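Type I polyketide synthase PikAII (Streptomyces venezuelae, PDB 3QP9) is a modular polyketide synthase protein whose Rossmann-fold C2-type ketoreductase region probably epimerises the alpha-substituent of the carrier-bound beta-keto intermediate rather than reducing the ketone. Local coordinates at residues R29-K35 with A230-A236; T155-V159 with Q172-W176; R460-R464 with D490-F496. One frame throughout, in Å; residues are numbered along the deposited sequence.

Interaction 1 of 3, residues R29-K35 with A230-A236; sequences RYRIDWK and ARRLVRA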
loop_
_atom_site.group_PDB
_atom_site.type_symbol
_atom_site.label_atom_id
_atom_site.label_comp_id
_atom_site.label_asym_id
_atom_site.label_seq_id
_atom_site.Cartn_x
_atom_site.Cartn_y
_atom_site.Cartn_z
ATOM N N ARG A 29 -9.575 -15.503 3.362
ATOM C CA ARG A 29 -8.160 -15.187 3.570
ATOM C C ARG A 29 -7.287 -15.311 2.336
ATOM O O ARG A 29 -7.284 -16.342 1.683
ATOM C CB ARG A 29 -7.568 -16.096 4.704
ATOM C CG ARG A 29 -8.251 -15.972 6.014
ATOM C CD ARG A 29 -7.740 -17.172 6.984
ATOM N NE ARG A 29 -6.276 -17.278 6.894
ATOM C CZ ARG A 29 -5.418 -16.470 7.534
ATOM N NH1 ARG A 29 -4.103 -16.644 7.402
ATOM N NH2 ARG A 29 -5.854 -15.570 8.431
ATOM N N TYR A 30 -6.576 -14.203 1.961
ATOM C CA TYR A 30 -5.667 -14.166 0.796
ATOM C C TYR A 30 -4.391 -13.604 1.250
ATOM O O TYR A 30 -4.348 -12.965 2.336
ATOM C CB TYR A 30 -6.221 -13.293 -0.378
ATOM C CG TYR A 30 -7.553 -13.846 -0.837
ATOM C CD1 TYR A 30 -8.732 -13.465 -0.197
ATOM C CD2 TYR A 30 -7.607 -14.865 -1.750
ATOM C CE1 TYR A 30 -10.008 -14.006 -0.558
ATOM C CE2 TYR A 30 -8.902 -15.398 -2.174
ATOM C CZ TYR A 30 -10.048 -14.965 -1.519
ATOM O OH TYR A 30 -11.240 -15.499 -1.904
ATOM N N ARG A 31 -3.332 -13.784 0.468
ATOM C CA ARG A 31 -2.114 -13.028 0.825
ATOM C C ARG A 31 -1.354 -12.811 -0.405
ATOM O O ARG A 31 -1.577 -13.508 -1.437
ATOM C CB ARG A 31 -1.253 -13.889 1.812
ATOM C CG ARG A 31 -0.911 -15.348 1.278
ATOM C CD ARG A 31 0.364 -16.073 1.944
ATOM N NE ARG A 31 0.085 -17.499 2.013
ATOM C CZ ARG A 31 0.463 -18.449 1.163
ATOM N NH1 ARG A 31 0.043 -19.682 1.385
ATOM N NH2 ARG A 31 1.266 -18.233 0.144
ATOM N N ILE A 32 -0.316 -11.993 -0.322
ATOM C CA ILE A 32 0.559 -11.742 -1.486
ATOM C C ILE A 32 1.774 -12.665 -1.529
ATOM O O ILE A 32 2.468 -12.796 -0.567
ATOM C CB ILE A 32 0.981 -10.224 -1.600
ATOM C CG1 ILE A 32 -0.224 -9.341 -2.064
ATOM C CG2 ILE A 32 2.181 -9.971 -2.615
ATOM C CD1 ILE A 32 -0.713 -9.627 -3.481
ATOM N N ASP A 33 1.981 -13.390 -2.630
ATOM C CA ASP A 33 3.171 -14.285 -2.684
ATOM C C ASP A 33 4.008 -13.783 -3.863
ATOM O O ASP A 33 3.495 -13.043 -4.704
ATOM C CB ASP A 33 2.737 -15.743 -2.918
ATOM C CG ASP A 33 3.540 -16.691 -2.091
ATOM O OD1 ASP A 33 2.927 -17.606 -1.471
ATOM O OD2 ASP A 33 4.792 -16.490 -1.985
ATOM N N TRP A 34 5.288 -14.114 -3.890
ATOM C CA TRP A 34 6.211 -13.689 -4.949
ATOM C C TRP A 34 6.732 -14.915 -5.635
ATOM O O TRP A 34 7.416 -15.777 -4.987
ATOM C CB TRP A 34 7.343 -12.873 -4.273
ATOM C CG TRP A 34 6.829 -11.510 -3.888
ATOM C CD1 TRP A 34 6.253 -11.158 -2.715
ATOM C CD2 TRP A 34 6.785 -10.332 -4.745
ATOM N NE1 TRP A 34 5.832 -9.802 -2.792
ATOM C CE2 TRP A 34 6.141 -9.304 -4.021
ATOM C CE3 TRP A 34 7.183 -10.085 -6.092
ATOM C CZ2 TRP A 34 5.931 -7.996 -4.547
ATOM C CZ3 TRP A 34 6.940 -8.818 -6.648
ATOM C CH2 TRP A 34 6.352 -7.764 -5.841
ATOM N N LYS A 35 6.328 -15.121 -6.882
ATOM C CA LYS A 35 6.620 -16.378 -7.585
ATOM C C LYS A 35 7.981 -16.244 -8.291
ATOM O O LYS A 35 8.169 -15.389 -9.141
ATOM C CB LYS A 35 5.534 -16.593 -8.645
ATOM C CG LYS A 35 5.786 -17.667 -9.634
ATOM C CD LYS A 35 4.697 -17.587 -10.824
ATOM C CE LYS A 35 4.303 -19.011 -11.323
ATOM N NZ LYS A 35 4.146 -18.941 -12.828
ATOM N N ALA A 230 7.632 -12.484 -9.300
ATOM C CA ALA A 230 6.473 -11.789 -9.747
ATOM C C ALA A 230 5.342 -11.923 -8.742
ATOM O O ALA A 230 5.123 -12.987 -8.100
ATOM C CB ALA A 230 6.022 -12.337 -11.127
ATOM N N ARG A 231 4.612 -10.843 -8.609
ATOM C CA ARG A 231 3.564 -10.688 -7.591
ATOM C C ARG A 231 2.265 -11.448 -7.886
ATOM O O ARG A 231 1.687 -11.383 -9.030
ATOM C CB ARG A 231 3.274 -9.193 -7.410
ATOM C CG ARG A 231 2.413 -8.840 -6.134
ATOM C CD ARG A 231 2.704 -7.324 -5.792
ATOM N NE ARG A 231 1.811 -6.886 -4.673
ATOM C CZ ARG A 231 0.538 -6.492 -4.799
ATOM N NH1 ARG A 231 -0.141 -6.086 -3.696
ATOM N NH2 ARG A 231 -0.126 -6.619 -5.940
ATOM N N ARG A 232 1.784 -12.139 -6.882
ATOM C CA ARG A 232 0.589 -13.010 -7.043
ATOM C C ARG A 232 -0.294 -12.859 -5.816
ATOM O O ARG A 232 0.229 -12.892 -4.700
ATOM C CB ARG A 232 1.091 -14.524 -7.113
ATOM C CG ARG A 232 1.821 -14.894 -8.403
ATOM C CD ARG A 232 0.858 -14.701 -9.657
ATOM N NE ARG A 232 1.519 -15.228 -10.880
ATOM C CZ ARG A 232 2.273 -14.492 -11.677
ATOM N NH1 ARG A 232 2.803 -15.007 -12.766
ATOM N NH2 ARG A 232 2.485 -13.216 -11.362
ATOM N N LEU A 233 -1.601 -12.728 -5.981
ATOM C CA LEU A 233 -2.561 -12.924 -4.879
ATOM C C LEU A 233 -2.998 -14.366 -4.820
ATOM O O LEU A 233 -3.478 -14.907 -5.801
ATOM C CB LEU A 233 -3.758 -11.992 -5.095
ATOM C CG LEU A 233 -4.785 -12.099 -3.962
ATOM C CD1 LEU A 233 -4.132 -11.231 -2.838
ATOM C CD2 LEU A 233 -6.076 -11.460 -4.517
ATOM N N VAL A 234 -2.728 -15.048 -3.710
ATOM C CA VAL A 234 -3.107 -16.420 -3.572
ATOM C C VAL A 234 -3.969 -16.649 -2.320
ATOM O O VAL A 234 -3.991 -15.842 -1.370
ATOM C CB VAL A 234 -1.826 -17.382 -3.499
ATOM C CG1 VAL A 234 -0.962 -17.240 -4.858
ATOM C CG2 VAL A 234 -1.062 -17.090 -2.261
ATOM N N ARG A 235 -4.636 -17.799 -2.245
ATOM C CA ARG A 235 -5.350 -18.125 -0.991
ATOM C C ARG A 235 -4.379 -18.386 0.120
ATOM O O ARG A 235 -3.318 -19.011 -0.065
ATOM C CB ARG A 235 -6.205 -19.409 -1.131
ATOM C CG ARG A 235 -7.478 -19.110 -1.813
ATOM C CD ARG A 235 -8.514 -20.220 -1.787
ATOM N NE ARG A 235 -9.574 -19.765 -2.686
ATOM C CZ ARG A 235 -10.545 -18.928 -2.356
ATOM N NH1 ARG A 235 -11.452 -18.548 -3.287
ATOM N NH2 ARG A 235 -10.617 -18.493 -1.103
ATOM N N ALA A 236 -4.713 -17.871 1.272
ATOM C CA ALA A 236 -3.948 -18.108 2.475
ATOM C C ALA A 236 -4.771 -18.943 3.453
ATOM O O ALA A 236 -5.050 -18.508 4.556
ATOM C CB ALA A 236 -3.544 -16.777 3.122
HETATM O O HOH W 1 -8.981 -18.396 1.363
HETATM O O HOH W 2 1.785 -17.725 -12.845
#

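Interaction 2 of 3, residues T155-V159 with Q172-W176; sequences THGAV and QAMVW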
loop_
_atom_site.group_PDB
_atom_site.type_symbol
_atom_site.label_atom_id
_atom_site.label_comp_id
_atom_site.label_asym_id
_atom_site.label_seq_id
_atom_site.Cartn_x
_atom_site.Cartn_y
_atom_site.Cartn_z
ATOM N N THR A 155 11.637 1.048 -7.925
ATOM C CA THR A 155 11.818 1.378 -6.539
ATOM C C THR A 155 12.975 0.530 -6.017
ATOM O O THR A 155 13.478 -0.302 -6.730
ATOM C CB THR A 155 10.537 1.052 -5.704
ATOM O OG1 THR A 155 10.200 -0.355 -5.888
ATOM C CG2 THR A 155 9.352 1.987 -6.102
ATOM N N HIS A 156 13.422 0.764 -4.772
ATOM C CA HIS A 156 14.392 -0.146 -4.077
ATOM C C HIS A 156 13.928 -0.255 -2.655
ATOM O O HIS A 156 13.578 0.748 -2.048
ATOM C CB HIS A 156 15.879 0.373 -4.170
ATOM C CG HIS A 156 16.099 1.733 -3.592
ATOM N ND1 HIS A 156 16.545 1.921 -2.300
ATOM C CD2 HIS A 156 15.946 2.982 -4.131
ATOM C CE1 HIS A 156 16.631 3.221 -2.047
ATOM N NE2 HIS A 156 16.268 3.889 -3.138
ATOM N N GLY A 157 13.901 -1.471 -2.123
ATOM C CA GLY A 157 13.472 -1.708 -0.717
ATOM C C GLY A 157 11.958 -1.541 -0.476
ATOM O O GLY A 157 11.538 -1.446 0.656
ATOM N N ALA A 158 11.152 -1.439 -1.527
ATOM C CA ALA A 158 9.737 -1.220 -1.357
ATOM C C ALA A 158 8.833 -2.448 -1.001
ATOM O O ALA A 158 7.704 -2.260 -0.491
ATOM C CB ALA A 158 9.155 -0.409 -2.555
ATOM N N VAL A 159 9.253 -3.654 -1.346
ATOM C CA VAL A 159 8.399 -4.842 -1.121
ATOM C C VAL A 159 9.294 -5.901 -0.469
ATOM O O VAL A 159 10.506 -5.881 -0.619
ATOM C CB VAL A 159 7.781 -5.416 -2.348
ATOM C CG1 VAL A 159 6.847 -4.273 -3.107
ATOM C CG2 VAL A 159 8.914 -5.915 -3.315
ATOM N N GLN A 172 8.430 4.102 -0.488
ATOM C CA GLN A 172 8.415 3.739 -1.944
ATOM C C GLN A 172 7.288 2.742 -2.274
ATOM O O GLN A 172 6.856 2.673 -3.409
ATOM C CB GLN A 172 9.795 3.250 -2.400
ATOM C CG GLN A 172 10.856 4.379 -2.440
ATOM C CD GLN A 172 12.135 3.948 -3.025
ATOM O OE1 GLN A 172 12.134 3.292 -4.072
ATOM N NE2 GLN A 172 13.293 4.376 -2.405
ATOM N N ALA A 173 6.866 1.906 -1.308
ATOM C CA ALA A 173 5.675 1.030 -1.570
ATOM C C ALA A 173 4.469 1.870 -1.957
ATOM O O ALA A 173 3.574 1.306 -2.535
ATOM C CB ALA A 173 5.302 0.147 -0.324
ATOM N N MET A 174 4.416 3.192 -1.617
ATOM C CA MET A 174 3.215 4.037 -2.004
ATOM C C MET A 174 3.173 4.237 -3.500
ATOM O O MET A 174 2.101 4.357 -4.089
ATOM C CB MET A 174 3.188 5.414 -1.323
ATOM C CG MET A 174 3.240 5.260 0.178
ATOM S SD MET A 174 2.698 6.669 1.119
ATOM C CE MET A 174 4.165 7.686 0.865
ATOM N N VAL A 175 4.329 4.237 -4.150
ATOM C CA VAL A 175 4.317 4.239 -5.595
ATOM C C VAL A 175 3.744 2.950 -6.198
ATOM O O VAL A 175 3.039 2.972 -7.218
ATOM C CB VAL A 175 5.711 4.497 -6.107
ATOM C CG1 VAL A 175 5.803 4.136 -7.591
ATOM C CG2 VAL A 175 6.035 5.940 -5.806
ATOM N N TRP A 176 4.007 1.832 -5.560
ATOM C CA TRP A 176 3.391 0.554 -5.994
ATOM C C TRP A 176 1.900 0.654 -5.837
ATOM O O TRP A 176 1.123 0.195 -6.708
ATOM C CB TRP A 176 3.927 -0.684 -5.188
ATOM C CG TRP A 176 5.307 -1.130 -5.692
ATOM C CD1 TRP A 176 6.495 -0.409 -5.583
ATOM C CD2 TRP A 176 5.645 -2.292 -6.447
ATOM N NE1 TRP A 176 7.504 -1.077 -6.159
ATOM C CE2 TRP A 176 7.027 -2.227 -6.701
ATOM C CE3 TRP A 176 4.903 -3.410 -6.928
ATOM C CZ2 TRP A 176 7.722 -3.214 -7.423
ATOM C CZ3 TRP A 176 5.586 -4.386 -7.584
ATOM C CH2 TRP A 176 6.996 -4.295 -7.858
#

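Interaction 3 of 3, residues R460-R464 with D490-F496; sequences RLGLR and DVDWSSF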
loop_
_atom_site.group_PDB
_atom_site.type_symbol
_atom_site.label_atom_id
_atom_site.label_comp_id
_atom_site.label_asym_id
_atom_site.label_seq_id
_atom_site.Cartn_x
_atom_site.Cartn_y
_atom_site.Cartn_z
ATOM N N ARG A 460 -21.475 -5.904 -8.227
ATOM C CA ARG A 460 -21.490 -6.484 -9.540
ATOM C C ARG A 460 -20.112 -7.000 -9.947
ATOM O O ARG A 460 -20.027 -7.923 -10.750
ATOM C CB ARG A 460 -21.982 -5.437 -10.562
ATOM C CG ARG A 460 -22.992 -5.957 -11.603
ATOM C CD ARG A 460 -23.209 -4.909 -12.699
ATOM N NE ARG A 460 -21.913 -4.513 -13.261
ATOM C CZ ARG A 460 -21.369 -3.300 -13.129
ATOM N NH1 ARG A 460 -22.025 -2.339 -12.475
ATOM N NH2 ARG A 460 -20.176 -3.043 -13.654
ATOM N N LEU A 461 -19.051 -6.340 -9.473
ATOM C CA LEU A 461 -17.686 -6.885 -9.481
ATOM C C LEU A 461 -17.479 -8.083 -8.531
ATOM O O LEU A 461 -16.385 -8.582 -8.396
ATOM C CB LEU A 461 -16.715 -5.797 -9.100
ATOM C CG LEU A 461 -15.767 -5.339 -10.192
ATOM C CD1 LEU A 461 -15.628 -3.847 -10.170
ATOM C CD2 LEU A 461 -14.427 -6.042 -9.880
ATOM N N GLY A 462 -18.539 -8.538 -7.891
ATOM C CA GLY A 462 -18.449 -9.689 -7.004
ATOM C C GLY A 462 -17.864 -9.442 -5.610
ATOM O O GLY A 462 -17.470 -10.384 -4.970
ATOM N N LEU A 463 -17.843 -8.205 -5.139
ATOM C CA LEU A 463 -17.388 -7.882 -3.775
ATOM C C LEU A 463 -18.617 -7.734 -2.865
ATOM O O LEU A 463 -19.434 -6.786 -3.086
ATOM C CB LEU A 463 -16.515 -6.609 -3.732
ATOM C CG LEU A 463 -15.100 -6.665 -4.356
ATOM C CD1 LEU A 463 -14.471 -5.331 -4.276
ATOM C CD2 LEU A 463 -14.184 -7.611 -3.561
ATOM N N ARG A 464 -18.790 -8.681 -1.943
ATOM C CA ARG A 464 -19.946 -8.719 -1.027
ATOM C C ARG A 464 -19.540 -8.054 0.292
ATOM O O ARG A 464 -18.619 -8.555 0.946
ATOM C CB ARG A 464 -20.412 -10.175 -0.780
ATOM C CG ARG A 464 -21.813 -10.253 -0.061
ATOM C CD ARG A 464 -22.311 -11.608 0.540
ATOM N NE ARG A 464 -22.684 -12.601 -0.466
ATOM C CZ ARG A 464 -23.926 -12.821 -0.888
ATOM N NH1 ARG A 464 -24.936 -12.100 -0.392
ATOM N NH2 ARG A 464 -24.164 -13.749 -1.815
ATOM N N ASP A 490 -14.468 -10.956 0.734
ATOM C CA ASP A 490 -15.462 -11.915 0.294
ATOM C C ASP A 490 -15.632 -11.593 -1.179
ATOM O O ASP A 490 -16.280 -10.591 -1.514
ATOM C CB ASP A 490 -16.794 -11.698 1.092
ATOM C CG ASP A 490 -17.861 -12.740 0.724
ATOM O OD1 ASP A 490 -17.632 -13.499 -0.245
ATOM O OD2 ASP A 490 -18.910 -12.835 1.395
ATOM N N VAL A 491 -15.035 -12.428 -2.044
ATOM C CA VAL A 491 -14.908 -12.165 -3.456
ATOM C C VAL A 491 -15.525 -13.357 -4.234
ATOM O O VAL A 491 -15.200 -14.524 -3.957
ATOM C CB VAL A 491 -13.405 -12.001 -3.865
ATOM C CG1 VAL A 491 -13.347 -11.410 -5.299
ATOM C CG2 VAL A 491 -12.624 -11.063 -2.915
ATOM N N ASP A 492 -16.483 -13.078 -5.120
ATOM C CA ASP A 492 -16.885 -14.029 -6.165
ATOM C C ASP A 492 -15.937 -13.774 -7.348
ATOM O O ASP A 492 -16.163 -12.875 -8.141
ATOM C CB ASP A 492 -18.355 -13.785 -6.576
ATOM C CG ASP A 492 -18.796 -14.601 -7.794
ATOM O OD1 ASP A 492 -18.121 -15.549 -8.301
ATOM O OD2 ASP A 492 -19.865 -14.240 -8.300
ATOM N N TRP A 493 -14.903 -14.606 -7.452
ATOM C CA TRP A 493 -13.889 -14.477 -8.491
ATOM C C TRP A 493 -14.412 -14.618 -9.927
ATOM O O TRP A 493 -13.843 -14.057 -10.829
ATOM C CB TRP A 493 -12.713 -15.471 -8.204
ATOM C CG TRP A 493 -12.039 -15.120 -6.898
ATOM C CD1 TRP A 493 -12.119 -15.774 -5.707
ATOM C CD2 TRP A 493 -11.234 -13.961 -6.665
ATOM N NE1 TRP A 493 -11.377 -15.137 -4.759
ATOM C CE2 TRP A 493 -10.825 -14.009 -5.311
ATOM C CE3 TRP A 493 -10.758 -12.917 -7.500
ATOM C CZ2 TRP A 493 -10.014 -13.011 -4.734
ATOM C CZ3 TRP A 493 -9.927 -11.915 -6.918
ATOM C CH2 TRP A 493 -9.550 -11.995 -5.574
ATOM N N SER A 494 -15.500 -15.382 -10.113
ATOM C CA SER A 494 -16.094 -15.535 -11.426
ATOM C C SER A 494 -16.621 -14.149 -11.963
ATOM O O SER A 494 -16.679 -13.946 -13.189
ATOM C CB SER A 494 -17.139 -16.675 -11.397
ATOM O OG SER A 494 -18.330 -16.308 -10.685
ATOM N N SER A 495 -16.942 -13.196 -11.064
ATOM C CA SER A 495 -17.326 -11.828 -11.473
ATOM C C SER A 495 -16.157 -10.901 -11.382
ATOM O O SER A 495 -15.951 -10.071 -12.249
ATOM C CB SER A 495 -18.459 -11.266 -10.631
ATOM O OG SER A 495 -19.584 -12.111 -10.840
ATOM N N PHE A 496 -15.341 -11.086 -10.345
ATOM C CA PHE A 496 -14.241 -10.175 -10.146
ATOM C C PHE A 496 -13.132 -10.237 -11.190
ATOM O O PHE A 496 -12.668 -9.205 -11.629
ATOM C CB PHE A 496 -13.665 -10.320 -8.725
ATOM C CG PHE A 496 -12.631 -9.233 -8.375
ATOM C CD1 PHE A 496 -12.986 -8.121 -7.621
ATOM C CD2 PHE A 496 -11.292 -9.362 -8.833
ATOM C CE1 PHE A 496 -12.000 -7.127 -7.351
ATOM C CE2 PHE A 496 -10.302 -8.412 -8.599
ATOM C CZ PHE A 496 -10.629 -7.285 -7.816
#

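Interaction 1 of 3, residues R29-K35 with A230-A236
Tyr30 and Ala236 meet near one end of an antiparallel strand pair that joins the start of the ketoreductase fragment, 29-35, to strand 227-235, with the Rossmann-like strands of 51-196 lying between them in sequence. Ala236, which buries the largest area here, turns its CB toward the first strand and rests 3.5 Å from Arg31 CG. Its backbone is held at both ends: Ala236 N donates to Arg29 O, from above the carbonyl plane, and Ala236 O receives Arg29 NE at 2.9 Å, almost head-on to the carbonyl. The Arg29 guanidinium has a further partner in a salt bridge to Asp483. Tyr30, next in buried area, lies alongside Arg235 and points the same way; CE2 of the ring stands over the rim of the Arg235 guanidinium, with the two planes 49° apart. Their polar ends bond beyond the strand pair, Tyr30 OH to Trp493 NE1 and Arg235 NE in a salt bridge to Glu514, while a water links Arg29 O to Arg235 NH2. At the other end the backbone sets Arg231 CB over the face of Trp34, 3.9 Å from the centroid of the six-membered ring, a CH-pi contact. With CG anti to the backbone N (chi1 -167°), the extended chain runs on past Trp34 CZ2 (3.5 Å from CD) and carries the guanidinium to Ile32 and the carbonyl of Ile406. Paired backbone bonds link Arg31 with Val234, Asp33 with Arg232 and, at the far end, Lys35 with Ala230. Ile32 CD1 sits over the centre of the Arg231 guanidinium, 3.6 Å from NH1.

Interaction 2 of 3, residues T155-V159 with Q172-W176
Gln172 OE1 accepts the backbone N-H of His156 at 2.9 Å, while the indole NE1 of Trp176 donates to Thr155 OG1 at 2.8 Å. These two bonds tie the end of strand 151-156 to helix 170-185 within a beta-alpha-beta unit. The indole bond is nearly straight (168°), with the hydroxyl oxygen close to the ring plane; the amide oxygen is instead met from above its carbonyl plane. Gln172 reaches the strand with its chain extended beyond CG, and its NE2 lies over one face of the His156 imidazole, the amide and ring planes 80° apart. Ala158 CB packs 3.7 Å from Gln172 CB, and Val159 CG1 sits over the five-membered ring of Trp176, 4.2 Å from its centroid. A second shell sets these groups: Asp195 OD2 is hydrogen-bonded to both Thr155 OG1 and Ala158 N, Glu118 takes Gln172 NE2, and the Ser198 carbonyl takes His156 ND1. Leu193 and Asp195 of strand 190-196 also touch Trp176. Thr155 OG1, Trp176 NE1, the Gln172 amide and His156 N and ND1 thus have partners within a buried contact, and the Thr155 hydroxyl, gripped by indole and carboxylate, should have little freedom to rotate.

Interaction 3 of 3, residues R460-R464 with D490-F496
Leu461 and Phe496 form the close-packed side of this contact, where the turn after helix 453-460 lies against the start of helix 493-501. Leu461 CD2 comes within 3.4 Å of Phe496 CD1 at an oblique angle to the ring, and Leu463 CG reaches the same ring atom from farther off. The helix backbone puts Phe496 CB 3.2 Å from Leu461 O, and with CG anti to the backbone N (chi1 -171°) the ring turns so that CD1 meets that methyl. Trp407 adds an edge-to-face contact to Phe496. Gly462 lets the chains come close, its CA 4.7 Å from that of Asp492, and its positive phi belongs to the Schellman motif that ends the preceding helix. Its carbonyl receives Asp492 N at 2.9 Å, in plane and on a lone pair, and Arg464 N donates to Asp490 O at 3.2 Å, so the backbones run briefly alongside, bridged at Leu463 and Val491. Toward solvent the hold slackens. Arg464 and Asp490 lie side by side, but NE stays 4.2 Å from OD2, beyond a salt bridge, and it is mainly the aliphatic CB and CD that approach the carboxylate. Apart from that pair, exposed Asp492 caps helix 493-501: OD1 takes the Ser494 hydroxyl on its syn side and, weakly, Ser494 N. The whole is a helix-to-helix junction: a Schellman C-cap on helix 453-460 bonded to the Asp N-cap of helix 493-501, not its neighbour in the chain.

How the interactions relate
Interaction 2 is buried, interaction 1 partly so, and interaction 3 lies at the surface. The strand pair of interaction 1 stands between the other two and touches both: Trp34 packs on Val159 and Trp176 of interaction 2, whereas Tyr30, Leu233 and Arg235 meet Trp493 of interaction 3. Interactions 1 and 2 also reach the same sheet. Interactions 2 and 3 do not touch, their nearest atoms being about 14 Å apart. Chemistry follows place. Regular backbone ladders and arginine side chains dominate 29-35 with 230-236, side-chain hydrogen bonds join strand to helix in 155-159 with 172-176, and helix-capping turns with a small apolar patch serve 460-464 with 490-496.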